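Local coordinates for putative uncharacterized protein (Ustilago maydis, PDB 4GNX) that is probably the small, RPA3-like subunit of replication protein A, the heterotrimeric complex that binds single-stranded DNA, at residues T20-G25 / E62-V67. Numbering follows the deposited sequence.
Sequences TVRIVG and EVTGKV
Val21 and Ile23 pair with Gly65 and Val63 as antiparallel hydrogen-bonded pairs. Each pair is joined by two backbone hydrogen bonds; one of each is Val21 N to Gly65 O (2.6 Å) and Val63 N to Ile23 O (2.8 Å). Thr20, Arg22 and Val24 stand opposite Lys66, Thr64 and Glu62 as non-hydrogen-bonded pairs. The axes of the short segments run at 141° to each other, as in a twisted sheet. Both strands belong to the curled OB-fold sheet, where 60-68 lies between 20-31 and 73-81. On the face with Val21 and Ile23, Val67 CG2 rests against Val21 CG1 at 3.8 Å, and Phe74 packs on both Val21 and Ile23. The face with Arg22 is mostly polar and meets a neighbouring subunit. Arg22 bends at chi3 (-78°), which turns its guanidinium edge to Thr64. Arg22 NE and NH2 both donate to Thr64 OG1, each at 3.0 Å and close to the guanidinium plane. Glu62 extends across the aliphatic part of Arg22, with Glu62 OE1 3.4 Å from Arg22 CD. Glu62 OE1 is 3.6 Å from Arg22 NE but well out of the guanidinium plane, a purely electrostatic salt bridge. Stronger partners come from the neighbouring subunit: its Glu60 pairs with Arg22 NH1, and its Tyr90 and Tyr117 hydrogen-bond the Glu62 carboxylate.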
ATOM      1  N   THR A  20     -28.647  -3.077  16.736  1.00 36.44           N
ATOM      2  CA  THR A  20     -27.617  -2.195  17.215  1.00 35.04           C
ATOM      3  C   THR A  20     -26.596  -2.027  16.134  1.00 32.95           C
ATOM      4  O   THR A  20     -26.017  -3.008  15.685  1.00 34.08           O
ATOM      5  CB  THR A  20     -26.946  -2.785  18.445  1.00 35.97           C
ATOM      6  OG1 THR A  20     -27.894  -2.784  19.514  1.00 38.62           O
ATOM      7  CG2 THR A  20     -25.762  -1.947  18.837  1.00 34.53           C
ATOM      8  N   VAL A  21     -26.383  -0.795  15.703  1.00 30.97           N
ATOM      9  CA  VAL A  21     -25.362  -0.551  14.708  1.00 29.82           C
ATOM     10  C   VAL A  21     -24.246   0.360  15.220  1.00 29.97           C
ATOM     11  O   VAL A  21     -24.259   0.832  16.374  1.00 31.50           O
ATOM     12  CB  VAL A  21     -25.956   0.058  13.435  1.00 29.38           C
ATOM     13  CG1 VAL A  21     -26.998  -0.871  12.822  1.00 30.31           C
ATOM     14  CG2 VAL A  21     -26.519   1.437  13.731  1.00 29.41           C
ATOM     15  N   ARG A  22     -23.285   0.614  14.342  1.00 28.51           N
ATOM     16  CA  ARG A  22     -22.200   1.517  14.637  1.00 27.81           C
ATOM     17  C   ARG A  22     -22.085   2.449  13.456  1.00 26.75           C
ATOM     18  O   ARG A  22     -22.117   2.000  12.319  1.00 27.17           O
ATOM     19  CB  ARG A  22     -20.931   0.716  14.806  1.00 27.90           C
ATOM     20  CG  ARG A  22     -19.752   1.523  15.294  1.00 29.90           C
ATOM     21  CD  ARG A  22     -18.751   0.611  16.004  1.00 31.46           C
ATOM     22  NE  ARG A  22     -19.208   0.282  17.353  1.00 32.42           N
ATOM     23  CZ  ARG A  22     -18.670  -0.658  18.115  1.00 34.02           C
ATOM     24  NH1 ARG A  22     -17.653  -1.362  17.660  1.00 34.27           N
ATOM     25  NH2 ARG A  22     -19.154  -0.901  19.330  1.00 36.60           N
ATOM     26  N   ILE A  23     -21.977   3.747  13.708  1.00 26.82           N
ATOM     27  CA  ILE A  23     -21.952   4.731  12.613  1.00 26.70           C
ATOM     28  C   ILE A  23     -21.059   5.932  12.945  1.00 27.04           C
ATOM     29  O   ILE A  23     -21.039   6.401  14.099  1.00 28.77           O
ATOM     30  CB  ILE A  23     -23.381   5.151  12.176  1.00 27.57           C
ATOM     31  CG1 ILE A  23     -23.330   6.260  11.145  1.00 29.87           C
ATOM     32  CG2 ILE A  23     -24.182   5.690  13.333  1.00 28.92           C
ATOM     33  CD1 ILE A  23     -24.491   6.247  10.171  1.00 31.78           C
ATOM     34  N   VAL A  24     -20.321   6.404  11.936  1.00 26.03           N
ATOM     35  CA  VAL A  24     -19.385   7.515  12.088  1.00 27.24           C
ATOM     36  C   VAL A  24     -19.827   8.719  11.277  1.00 28.51           C
ATOM     37  O   VAL A  24     -20.256   8.595  10.137  1.00 29.15           O
ATOM     38  CB  VAL A  24     -17.961   7.145  11.615  1.00 27.53           C
ATOM     39  CG1 VAL A  24     -16.996   8.294  11.886  1.00 29.60           C
ATOM     40  CG2 VAL A  24     -17.449   5.895  12.318  1.00 26.87           C
ATOM     41  N   GLY A  25     -19.694   9.900  11.846  1.00 30.15           N
ATOM     42  CA  GLY A  25     -20.066  11.083  11.108  1.00 33.00           C
ATOM     43  C   GLY A  25     -19.545  12.355  11.701  1.00 35.55           C
ATOM     44  O   GLY A  25     -19.093  12.370  12.846  1.00 35.58           O
ATOM     45  N   GLU A  62     -18.193   8.575  16.798  1.00 31.73           N
ATOM     46  CA  GLU A  62     -18.643   7.200  16.483  1.00 30.14           C
ATOM     47  C   GLU A  62     -19.717   6.778  17.454  1.00 29.22           C
ATOM     48  O   GLU A  62     -19.470   6.684  18.657  1.00 30.11           O
ATOM     49  CB  GLU A  62     -17.503   6.164  16.495  1.00 30.64           C
ATOM     50  CG  GLU A  62     -17.944   4.781  16.018  1.00 30.27           C
ATOM     51  CD  GLU A  62     -16.924   3.675  16.299  1.00 33.09           C
ATOM     52  OE1 GLU A  62     -16.959   3.075  17.405  1.00 34.86           O
ATOM     53  OE2 GLU A  62     -16.081   3.370  15.411  1.00 33.74           O
ATOM     54  N   VAL A  63     -20.909   6.514  16.930  1.00 28.03           N
ATOM     55  CA  VAL A  63     -22.031   6.136  17.803  1.00 28.80           C
ATOM     56  C   VAL A  63     -22.330   4.668  17.704  1.00 27.71           C
ATOM     57  O   VAL A  63     -22.442   4.143  16.592  1.00 26.88           O
ATOM     58  CB  VAL A  63     -23.328   6.854  17.425  1.00 28.46           C
ATOM     59  CG1 VAL A  63     -24.463   6.329  18.287  1.00 28.85           C
ATOM     60  CG2 VAL A  63     -23.146   8.353  17.548  1.00 29.60           C
ATOM     61  N   THR A  64     -22.450   4.011  18.847  1.00 28.32           N
ATOM     62  CA  THR A  64     -23.060   2.700  18.862  1.00 29.30           C
ATOM     63  C   THR A  64     -24.488   2.944  19.297  1.00 31.13           C
ATOM     64  O   THR A  64     -24.738   3.520  20.364  1.00 33.48           O
ATOM     65  CB  THR A  64     -22.340   1.683  19.780  1.00 30.57           C
ATOM     66  OG1 THR A  64     -20.974   1.526  19.373  1.00 30.17           O
ATOM     67  CG2 THR A  64     -22.979   0.335  19.675  1.00 30.73           C
ATOM     68  N   GLY A  65     -25.430   2.539  18.458  1.00 30.77           N
ATOM     69  CA  GLY A  65     -26.824   2.810  18.756  1.00 33.34           C
ATOM     70  C   GLY A  65     -27.773   1.837  18.124  1.00 34.68           C
ATOM     71  O   GLY A  65     -27.384   1.029  17.282  1.00 34.99           O
ATOM     72  N   LYS A  66     -29.025   1.925  18.529  1.00 36.53           N
ATOM     73  CA  LYS A  66     -30.048   1.028  18.050  1.00 38.75           C
ATOM     74  C   LYS A  66     -30.938   1.800  17.085  1.00 40.81           C
ATOM     75  O   LYS A  66     -31.419   2.895  17.416  1.00 41.76           O
ATOM     76  CB  LYS A  66     -30.810   0.484  19.250  1.00 41.36           C
ATOM     77  CG  LYS A  66     -32.293   0.232  19.081  1.00 44.25           C
ATOM     78  CD  LYS A  66     -32.625  -1.235  19.248  1.00 46.61           C
ATOM     79  CE  LYS A  66     -34.077  -1.398  19.657  1.00 50.98           C
ATOM     80  NZ  LYS A  66     -34.190  -1.513  21.131  1.00 54.22           N
ATOM     81  N   VAL A  67     -31.131   1.242  15.886  1.00 41.52           N
ATOM     82  CA  VAL A  67     -31.945   1.884  14.851  1.00 44.32           C
ATOM     83  C   VAL A  67     -33.444   1.878  15.210  1.00 50.64           C
ATOM     84  O   VAL A  67     -34.000   0.820  15.509  1.00 53.41           O
ATOM     85  CB  VAL A  67     -31.745   1.200  13.485  1.00 42.62           C
ATOM     86  CG1 VAL A  67     -32.377   2.011  12.375  1.00 43.39           C
ATOM     87  CG2 VAL A  67     -30.277   1.025  13.183  1.00 39.04           C
TER